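PDB 2XU0: erythrocyte membrane protein 1 from Plasmodium falciparum, which probably binds host cell surface receptors as a parasite adhesin, this chain being its N-terminal segment and first Duffy-binding-like domain. Local coordinates for residues N142-D147 and D215-G220; D332-E337 and Q374-K379; D350-T355 and N362-D367. The protein carries 10 engineered substitutions. All coordinates share one frame; numbering follows the deposited sequence.

Contact 1: residues N142-D147 and D215-G220; sequences NLEFLD and DKVQKG
Within the Duffy-binding part of the domain, a 3-10 segment and the loop after it, Leu143 to Asp147, lie against the first turn of helix 216-231, where Leu143 and Glu144 meet Val217. CG1 of Val217 lies toward Leu143 and touches its CB at 3.8 Å, an apolar contact, while CG2 comes up to CG of Glu144 at 3.7 Å and also brushes Leu143. CG1 stands anti to the backbone N of Val217 (chi1 172°), which leaves CG2 anti to the carbonyl carbon and lets the branch straddle the neighbouring pair. Glu144 runs out extended beyond CG and crosses Lys216 at about a right angle, so the two meet through their aliphatic parts, CB of Glu144 to CB of Lys216 at 4.0 Å. Their charged ends do not pair: the carboxylate of Glu144 makes its salt bridge with Arg100 instead. Further on, Gly220 has no side chain, and CB of Leu146 lies against its backbone, 3.8 Å from both CA and C of Gly220. The Leu146 side chain also reaches Leu221 and Val224 on the same helix.

No direct hydrogen bond joins the segments; one water does. It donates to the carbonyl O of Leu143 (2.6 Å) and to the O of Lys216 (3.1 Å), and it accepts from the N of Leu146 (3.0 Å), so three backbone polar groups are served at one point. Leu143 also rests on Asn160 and Thr164 of helix 154-175. A loop is thus laid on the N-terminal turn of a helix, through aliphatic carbons and a bridging water, in the mainly helical Duffy-binding-like fold.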
loop_
_atom_site.group_PDB
_atom_site.type_symbol
_atom_site.label_atom_id
_atom_site.label_comp_id
_atom_site.label_asym_id
_atom_site.label_seq_id
_atom_site.Cartn_x
_atom_site.Cartn_y
_atom_site.Cartn_z
ATOM N N ASN A 142 4.943 9.418 -18.593
ATOM C CA ASN A 142 5.662 10.612 -19.045
ATOM C C ASN A 142 7.132 10.579 -18.692
ATOM O O ASN A 142 7.952 11.193 -19.401
ATOM C CB ASN A 142 5.005 11.872 -18.464
ATOM C CG ASN A 142 5.031 11.954 -16.960
ATOM O OD1 ASN A 142 4.513 11.080 -16.240
ATOM N ND2 ASN A 142 5.647 13.004 -16.462
ATOM N N LEU A 143 7.484 9.853 -17.596
ATOM C CA LEU A 143 8.871 9.703 -17.159
ATOM C C LEU A 143 9.655 8.745 -18.070
ATOM O O LEU A 143 10.869 8.657 -17.923
ATOM C CB LEU A 143 8.989 9.308 -15.666
ATOM C CG LEU A 143 8.276 10.193 -14.605
ATOM C CD1 LEU A 143 8.671 9.770 -13.196
ATOM C CD2 LEU A 143 8.604 11.681 -14.793
ATOM N N GLU A 144 8.982 8.081 -19.047
ATOM C CA GLU A 144 9.647 7.201 -20.042
ATOM C C GLU A 144 10.206 8.032 -21.221
ATOM O O GLU A 144 10.760 7.471 -22.164
ATOM C CB GLU A 144 8.678 6.142 -20.589
ATOM C CG GLU A 144 8.097 5.185 -19.560
ATOM C CD GLU A 144 7.264 4.068 -20.151
ATOM O OE1 GLU A 144 7.597 3.605 -21.267
ATOM O OE2 GLU A 144 6.270 3.660 -19.507
ATOM N N PHE A 145 10.087 9.376 -21.134
ATOM C CA PHE A 145 10.471 10.355 -22.151
ATOM C C PHE A 145 11.305 11.479 -21.553
ATOM O O PHE A 145 11.051 12.665 -21.795
ATOM C CB PHE A 145 9.189 10.895 -22.839
ATOM C CG PHE A 145 8.364 9.791 -23.457
ATOM C CD1 PHE A 145 8.668 9.296 -24.722
ATOM C CD2 PHE A 145 7.309 9.216 -22.761
ATOM C CE1 PHE A 145 7.929 8.247 -25.275
ATOM C CE2 PHE A 145 6.586 8.158 -23.306
ATOM C CZ PHE A 145 6.885 7.696 -24.570
ATOM N N LEU A 146 12.315 11.092 -20.770
ATOM C CA LEU A 146 13.225 12.001 -20.092
ATOM C C LEU A 146 14.561 12.074 -20.826
ATOM O O LEU A 146 15.297 13.045 -20.647
ATOM C CB LEU A 146 13.418 11.523 -18.641
ATOM C CG LEU A 146 12.647 12.211 -17.480
ATOM C CD1 LEU A 146 11.303 12.807 -17.911
ATOM C CD2 LEU A 146 12.449 11.242 -16.324
ATOM N N ASP A 147 14.881 11.052 -21.641
ATOM C CA ASP A 147 16.118 11.025 -22.411
ATOM C C ASP A 147 15.861 11.779 -23.720
ATOM O O ASP A 147 15.432 11.190 -24.718
ATOM C CB ASP A 147 16.598 9.578 -22.651
ATOM C CG ASP A 147 18.028 9.421 -23.153
ATOM O OD1 ASP A 147 18.708 10.456 -23.363
ATOM O OD2 ASP A 147 18.470 8.267 -23.327
ATOM N N ASP A 215 13.225 -0.785 -18.683
ATOM C CA ASP A 215 13.534 0.119 -17.557
ATOM C C ASP A 215 13.672 1.586 -17.990
ATOM O O ASP A 215 14.559 2.299 -17.497
ATOM C CB ASP A 215 14.816 -0.354 -16.836
ATOM C CG ASP A 215 14.841 -0.204 -15.324
ATOM O OD1 ASP A 215 13.775 0.087 -14.740
ATOM O OD2 ASP A 215 15.901 -0.485 -14.718
ATOM N N LYS A 216 12.784 2.027 -18.918
ATOM C CA LYS A 216 12.819 3.380 -19.500
ATOM C C LYS A 216 12.773 4.516 -18.509
ATOM O O LYS A 216 13.537 5.472 -18.660
ATOM C CB LYS A 216 11.764 3.538 -20.617
ATOM C CG LYS A 216 12.288 2.921 -21.921
ATOM C CD LYS A 216 11.282 2.917 -23.052
ATOM C CE LYS A 216 11.841 2.227 -24.283
ATOM N NZ LYS A 216 10.893 2.282 -25.427
ATOM N N VAL A 217 11.891 4.420 -17.481
ATOM C CA VAL A 217 11.782 5.480 -16.459
ATOM C C VAL A 217 13.121 5.671 -15.797
ATOM O O VAL A 217 13.609 6.788 -15.762
ATOM C CB VAL A 217 10.649 5.228 -15.406
ATOM C CG1 VAL A 217 10.723 6.255 -14.274
ATOM C CG2 VAL A 217 9.273 5.258 -16.049
ATOM N N GLN A 218 13.760 4.572 -15.337
ATOM C CA GLN A 218 15.062 4.629 -14.654
ATOM C C GLN A 218 16.198 5.104 -15.526
ATOM O O GLN A 218 17.034 5.902 -15.077
ATOM C CB GLN A 218 15.405 3.297 -13.977
ATOM C CG GLN A 218 14.543 3.022 -12.751
ATOM C CD GLN A 218 14.551 4.166 -11.747
ATOM O OE1 GLN A 218 15.591 4.719 -11.379
ATOM N NE2 GLN A 218 13.396 4.511 -11.242
ATOM N N LYS A 219 16.228 4.625 -16.777
ATOM C CA LYS A 219 17.265 5.017 -17.732
ATOM C C LYS A 219 17.177 6.501 -18.063
ATOM O O LYS A 219 18.212 7.163 -18.096
ATOM C CB LYS A 219 17.236 4.116 -18.973
ATOM C CG LYS A 219 17.617 2.700 -18.576
ATOM C CD LYS A 219 17.744 1.711 -19.708
ATOM C CE LYS A 219 17.851 0.311 -19.137
ATOM N NZ LYS A 219 19.170 0.047 -18.491
ATOM N N GLY A 220 15.945 7.017 -18.199
ATOM C CA GLY A 220 15.697 8.435 -18.424
ATOM C C GLY A 220 16.158 9.267 -17.249
ATOM O O GLY A 220 16.871 10.260 -17.426
HETATM O O HOH W 1 12.844 8.386 -19.604
#

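Contact 2: residues D332-E337 and Q374-K379; sequences DKVKKE and QDQCIK
Gln376 reaches across to Lys333, Val334 and Glu337, and its bent side chain carries most of this contact. The bend at chi2 (53°) turns one face of the amide to the lysine, whose CD and CE lie over it. CG of Gln376 sits 3.7 Å from the carbonyl O of Lys333 and 3.8 Å from CA of Val334, and lies just as near the CG2 methyl of that valine. Beyond the bend, NE2 of Gln376 comes to 3.5 Å from CD of Lys333, the two side chains crossing at about a right angle. The same NE2 is 3.8 Å from CG of Glu337, so the amide nitrogen meets aliphatic carbon of both residues and makes no hydrogen bond across the contact.

The two segments belong to the long helices 311-338 and 371-407 of the C-terminal Duffy-binding-like subdomain. Here they lie side by side and nearly antiparallel, their axes approaching to 9.0 Å with 161° between their N-to-C directions. Toward the disulfide, CG1 of Val334 lies 4.2 Å from SG of Cys377, which is bonded to Cys467; the valine also touches Ser464 and Tyr466 of the loop that holds Cys467.

Lys333 covers a face of the glutamine amide, and CG of Glu337 stands at its NE2 edge. The lysine bends at chi2 and chi4, the glutamate at chi2, and their ends meet one turn apart in a salt bridge, NZ of Lys333 to OE2 of Glu337 at 3.5 Å. The carboxylate of Glu337 is turned 72° from the amide plane of Gln376, and its OE1 forms a long, weak ion pair with Arg372.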
loop_
_atom_site.group_PDB
_atom_site.type_symbol
_atom_site.label_atom_id
_atom_site.label_comp_id
_atom_site.label_asym_id
_atom_site.label_seq_id
_atom_site.Cartn_x
_atom_site.Cartn_y
_atom_site.Cartn_z
ATOM N N ASP A 332 -19.189 -11.093 2.491
ATOM C CA ASP A 332 -20.547 -10.590 2.257
ATOM C C ASP A 332 -21.207 -11.237 1.042
ATOM O O ASP A 332 -22.387 -11.590 1.121
ATOM C CB ASP A 332 -20.562 -9.053 2.162
ATOM C CG ASP A 332 -20.348 -8.357 3.495
ATOM O OD1 ASP A 332 -19.907 -7.184 3.486
ATOM O OD2 ASP A 332 -20.622 -8.984 4.552
ATOM N N LYS A 333 -20.434 -11.452 -0.048
ATOM C CA LYS A 333 -20.927 -12.111 -1.259
ATOM C C LYS A 333 -21.157 -13.595 -0.997
ATOM O O LYS A 333 -22.113 -14.177 -1.527
ATOM C CB LYS A 333 -19.971 -11.893 -2.445
ATOM C CG LYS A 333 -20.672 -11.504 -3.740
ATOM C CD LYS A 333 -21.190 -12.715 -4.522
ATOM C CE LYS A 333 -21.963 -12.338 -5.767
ATOM N NZ LYS A 333 -23.363 -11.948 -5.460
ATOM N N VAL A 334 -20.297 -14.210 -0.166
ATOM C CA VAL A 334 -20.446 -15.620 0.221
ATOM C C VAL A 334 -21.704 -15.758 1.099
ATOM O O VAL A 334 -22.522 -16.657 0.864
ATOM C CB VAL A 334 -19.171 -16.172 0.917
ATOM C CG1 VAL A 334 -19.452 -17.471 1.664
ATOM C CG2 VAL A 334 -18.040 -16.351 -0.092
ATOM N N LYS A 335 -21.883 -14.823 2.047
ATOM C CA LYS A 335 -23.040 -14.829 2.924
ATOM C C LYS A 335 -24.358 -14.737 2.124
ATOM O O LYS A 335 -25.262 -15.524 2.400
ATOM C CB LYS A 335 -22.954 -13.737 4.012
ATOM C CG LYS A 335 -23.943 -13.982 5.146
ATOM C CD LYS A 335 -23.988 -12.890 6.191
ATOM C CE LYS A 335 -24.937 -13.317 7.292
ATOM N NZ LYS A 335 -24.840 -12.460 8.507
ATOM N N LYS A 336 -24.456 -13.844 1.117
ATOM C CA LYS A 336 -25.694 -13.738 0.325
ATOM C C LYS A 336 -26.078 -15.008 -0.450
ATOM O O LYS A 336 -27.263 -15.238 -0.670
ATOM C CB LYS A 336 -25.776 -12.454 -0.522
ATOM C CG LYS A 336 -24.993 -12.467 -1.829
ATOM C CD LYS A 336 -25.272 -11.219 -2.674
ATOM C CE LYS A 336 -26.454 -11.354 -3.612
ATOM N NZ LYS A 336 -26.655 -10.119 -4.417
ATOM N N GLU A 337 -25.090 -15.855 -0.795
ATOM C CA GLU A 337 -25.314 -17.124 -1.483
ATOM C C GLU A 337 -25.440 -18.317 -0.514
ATOM O O GLU A 337 -25.846 -19.391 -0.956
ATOM C CB GLU A 337 -24.175 -17.407 -2.492
ATOM C CG GLU A 337 -23.934 -16.300 -3.513
ATOM C CD GLU A 337 -25.138 -15.861 -4.326
ATOM O OE1 GLU A 337 -25.814 -16.735 -4.916
ATOM O OE2 GLU A 337 -25.396 -14.636 -4.377
ATOM N N GLN A 374 -21.960 -23.498 -2.715
ATOM C CA GLN A 374 -20.803 -24.311 -3.098
ATOM C C GLN A 374 -19.885 -23.543 -4.079
ATOM O O GLN A 374 -18.693 -23.427 -3.809
ATOM C CB GLN A 374 -21.245 -25.672 -3.674
ATOM C CG GLN A 374 -20.085 -26.620 -3.976
ATOM C CD GLN A 374 -20.525 -27.957 -4.514
ATOM O OE1 GLN A 374 -20.091 -28.996 -4.033
ATOM N NE2 GLN A 374 -21.372 -27.967 -5.542
ATOM N N ASP A 375 -20.454 -22.962 -5.151
ATOM C CA ASP A 375 -19.726 -22.190 -6.168
ATOM C C ASP A 375 -19.035 -20.930 -5.601
ATOM O O ASP A 375 -17.909 -20.620 -6.006
ATOM C CB ASP A 375 -20.652 -21.814 -7.339
ATOM C CG ASP A 375 -21.409 -22.980 -7.965
ATOM O OD1 ASP A 375 -20.873 -24.120 -7.957
ATOM O OD2 ASP A 375 -22.538 -22.758 -8.455
ATOM N N GLN A 376 -19.713 -20.203 -4.682
ATOM C CA GLN A 376 -19.164 -19.004 -4.056
ATOM C C GLN A 376 -18.050 -19.377 -3.066
ATOM O O GLN A 376 -17.022 -18.704 -3.006
ATOM C CB GLN A 376 -20.280 -18.190 -3.383
ATOM C CG GLN A 376 -20.030 -16.678 -3.357
ATOM C CD GLN A 376 -19.729 -16.085 -4.716
ATOM O OE1 GLN A 376 -18.587 -15.723 -5.022
ATOM N NE2 GLN A 376 -20.744 -15.981 -5.558
ATOM N N CYS A 377 -18.234 -20.485 -2.342
ATOM C CA CYS A 377 -17.265 -21.007 -1.380
ATOM C C CYS A 377 -15.976 -21.456 -2.058
ATOM O O CYS A 377 -14.902 -21.093 -1.581
ATOM C CB CYS A 377 -17.882 -22.103 -0.526
ATOM S SG CYS A 377 -19.140 -21.497 0.633
ATOM N N ILE A 378 -16.092 -22.151 -3.220
ATOM C CA ILE A 378 -14.980 -22.624 -4.058
ATOM C C ILE A 378 -14.153 -21.415 -4.508
ATOM O O ILE A 378 -12.939 -21.416 -4.315
ATOM C CB ILE A 378 -15.490 -23.470 -5.268
ATOM C CG1 ILE A 378 -16.079 -24.850 -4.835
ATOM C CG2 ILE A 378 -14.446 -23.579 -6.401
ATOM C CD1 ILE A 378 -15.127 -26.072 -4.717
ATOM N N LYS A 379 -14.822 -20.386 -5.075
ATOM C CA LYS A 379 -14.226 -19.136 -5.524
ATOM C C LYS A 379 -13.535 -18.357 -4.369
ATOM O O LYS A 379 -12.416 -17.846 -4.548
ATOM C CB LYS A 379 -15.292 -18.250 -6.178
ATOM C CG LYS A 379 -15.350 -18.343 -7.699
ATOM C CD LYS A 379 -16.627 -17.698 -8.255
ATOM C CE LYS A 379 -16.463 -16.234 -8.602
ATOM N NZ LYS A 379 -17.758 -15.612 -8.985
#

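Contact 3: residues D350-T355 and N362-D367; sequences DGHDCT and NQIFVD
Asp353 and Phe365 join two irregular stretches of one loop in the disulfide-rich region that precedes helix 371-407 of the C-terminal Duffy-binding-like subdomain. The N of Asp353 donates to the O of Phe365 at 2.8 Å, nearly straight at 171°; it is the single hydrogen bond across the segments.

From there the Asp353 side chain can be followed outward. CB lies 3.5 Å from the same O of Phe365 and 3.8 Å from OD1 of Asp367, and approaches the edge of the phenylalanine ring, near its plane. CG, anti to the backbone N (chi1 176°), comes beside the carboxylate of Asp367. OD1 turns back to its own segment and accepts from both the N and OG1 of Thr355, which reach it from the same face of the carboxylate; the bond from N forms an Asx turn. OD2 accepts from NE2 of Gln356, yet also lies 3.8 Å from OD2 of Asp367, a like-charge approach that may raise the proton affinity of the pair. Asp367 is held in turn by the N of Cys370, which donates to its OD1. The Cys354-Cys470 disulfide ties the first segment to the chain near strand 475-477.

One residue before Asp353, His352 is sandwiched: CB of Asp350 lies over one face of the imidazole and CG2 of Ile364 over the opposite one. That methyl makes a CH-pi contact, 3.5 Å from the ring centroid and 17° off the normal. Val366 approaches the ring obliquely with CG2, while its CG1 methyl rests 3.4 Å from the O of Gly351.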
loop_
_atom_site.group_PDB
_atom_site.type_symbol
_atom_site.label_atom_id
_atom_site.label_comp_id
_atom_site.label_asym_id
_atom_site.label_seq_id
_atom_site.Cartn_x
_atom_site.Cartn_y
_atom_site.Cartn_z
ATOM N N ASP A 350 -20.665 -27.642 0.742
ATOM C CA ASP A 350 -20.885 -28.798 -0.151
ATOM C C ASP A 350 -22.198 -28.662 -0.983
ATOM O O ASP A 350 -22.543 -29.569 -1.748
ATOM C CB ASP A 350 -20.884 -30.138 0.640
ATOM C CG ASP A 350 -19.754 -30.329 1.644
ATOM O OD1 ASP A 350 -18.593 -30.504 1.207
ATOM O OD2 ASP A 350 -20.046 -30.381 2.868
ATOM N N GLY A 351 -22.900 -27.547 -0.826
ATOM C CA GLY A 351 -24.160 -27.273 -1.509
ATOM C C GLY A 351 -25.370 -27.968 -0.899
ATOM O O GLY A 351 -26.412 -28.089 -1.553
ATOM N N HIS A 352 -25.250 -28.435 0.364
ATOM C CA HIS A 352 -26.365 -29.087 1.060
ATOM C C HIS A 352 -27.299 -28.041 1.643
ATOM O O HIS A 352 -26.844 -26.975 2.086
ATOM C CB HIS A 352 -25.876 -29.988 2.211
ATOM C CG HIS A 352 -24.906 -31.054 1.812
ATOM N ND1 HIS A 352 -24.173 -31.740 2.761
ATOM C CD2 HIS A 352 -24.582 -31.526 0.581
ATOM C CE1 HIS A 352 -23.427 -32.599 2.085
ATOM N NE2 HIS A 352 -23.636 -32.502 0.772
ATOM N N ASP A 353 -28.608 -28.352 1.658
ATOM C CA ASP A 353 -29.597 -27.485 2.279
ATOM C C ASP A 353 -29.698 -27.986 3.720
ATOM O O ASP A 353 -30.262 -29.060 3.970
ATOM C CB ASP A 353 -30.947 -27.529 1.529
ATOM C CG ASP A 353 -32.087 -26.739 2.154
ATOM O OD1 ASP A 353 -31.850 -26.043 3.179
ATOM O OD2 ASP A 353 -33.222 -26.813 1.621
ATOM N N CYS A 354 -29.115 -27.221 4.662
ATOM C CA CYS A 354 -29.064 -27.580 6.081
ATOM C C CYS A 354 -30.440 -27.688 6.760
ATOM O O CYS A 354 -30.574 -28.409 7.759
ATOM C CB CYS A 354 -28.100 -26.665 6.840
ATOM S SG CYS A 354 -26.415 -26.633 6.155
ATOM N N THR A 355 -31.473 -27.054 6.158
ATOM C CA THR A 355 -32.863 -27.116 6.625
ATOM C C THR A 355 -33.509 -28.486 6.310
ATOM O O THR A 355 -34.527 -28.843 6.918
ATOM C CB THR A 355 -33.707 -25.912 6.128
ATOM O OG1 THR A 355 -34.076 -26.093 4.758
ATOM C CG2 THR A 355 -33.008 -24.564 6.322
ATOM N N ASN A 362 -26.908 -39.652 7.785
ATOM C CA ASN A 362 -26.419 -39.680 6.404
ATOM C C ASN A 362 -27.523 -39.306 5.387
ATOM O O ASN A 362 -27.562 -39.826 4.266
ATOM C CB ASN A 362 -25.668 -40.987 6.064
ATOM C CG ASN A 362 -24.823 -40.909 4.801
ATOM O OD1 ASN A 362 -24.046 -39.964 4.581
ATOM N ND2 ASN A 362 -24.976 -41.903 3.931
ATOM N N GLN A 363 -28.417 -38.381 5.790
ATOM C CA GLN A 363 -29.496 -37.885 4.935
ATOM C C GLN A 363 -29.091 -36.524 4.338
ATOM O O GLN A 363 -29.138 -35.489 5.014
ATOM C CB GLN A 363 -30.832 -37.818 5.700
ATOM C CG GLN A 363 -32.059 -37.765 4.786
ATOM C CD GLN A 363 -32.375 -36.367 4.297
ATOM O OE1 GLN A 363 -32.596 -35.443 5.086
ATOM N NE2 GLN A 363 -32.408 -36.187 2.979
ATOM N N ILE A 364 -28.680 -36.548 3.070
ATOM C CA ILE A 364 -28.225 -35.372 2.343
ATOM C C ILE A 364 -29.329 -34.848 1.412
ATOM O O ILE A 364 -29.833 -35.600 0.572
ATOM C CB ILE A 364 -26.941 -35.697 1.512
ATOM C CG1 ILE A 364 -25.909 -36.658 2.185
ATOM C CG2 ILE A 364 -26.326 -34.473 0.861
ATOM C CD1 ILE A 364 -25.219 -36.235 3.433
ATOM N N PHE A 365 -29.661 -33.552 1.515
ATOM C CA PHE A 365 -30.598 -32.936 0.586
ATOM C C PHE A 365 -29.995 -31.700 -0.044
ATOM O O PHE A 365 -29.683 -30.715 0.639
ATOM C CB PHE A 365 -31.978 -32.661 1.182
ATOM C CG PHE A 365 -32.969 -32.201 0.136
ATOM C CD1 PHE A 365 -33.576 -33.114 -0.721
ATOM C CD2 PHE A 365 -33.272 -30.853 -0.014
ATOM C CE1 PHE A 365 -34.490 -32.688 -1.685
ATOM C CE2 PHE A 365 -34.181 -30.429 -0.981
ATOM C CZ PHE A 365 -34.788 -31.348 -1.809
ATOM N N VAL A 366 -29.827 -31.768 -1.364
ATOM C CA VAL A 366 -29.282 -30.682 -2.167
ATOM C C VAL A 366 -30.460 -30.075 -2.917
ATOM O O VAL A 366 -30.993 -30.717 -3.818
ATOM C CB VAL A 366 -28.153 -31.178 -3.131
ATOM C CG1 VAL A 366 -27.632 -30.053 -4.024
ATOM C CG2 VAL A 366 -27.007 -31.834 -2.366
ATOM N N ASP A 367 -30.876 -28.852 -2.539
ATOM C CA ASP A 367 -31.930 -28.108 -3.228
ATOM C C ASP A 367 -31.286 -27.414 -4.453
ATOM O O ASP A 367 -30.148 -27.729 -4.819
ATOM C CB ASP A 367 -32.621 -27.094 -2.273
ATOM C CG ASP A 367 -31.772 -25.899 -1.857
ATOM O OD1 ASP A 367 -30.532 -26.000 -1.938
ATOM O OD2 ASP A 367 -32.357 -24.846 -1.499
#

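Overall arrangement
Contact 1 lies in the Duffy-binding range, and contacts 2 and 3 share the C-terminal subdomain. Contact 1 has four of seven touching residues buried and contact 2 none exposed; contact 3, farthest from the chain's centre (about 42 Å), has Ile364 and Val366 on the surface. The centres of contacts 2 and 3 are about 16 Å apart. Contact 3 lies in the connection between the helices of contact 2, and the two touch where Gln374 meets Asp350 and Gly351. Contact 1 sets a loop on a helix with a water bridge, contact 2 pairs helices through the aliphatic parts of bent polar side chains and a valine against a disulfide sulfur, and contact 3 joins two parts of one loop by a direct backbone bond.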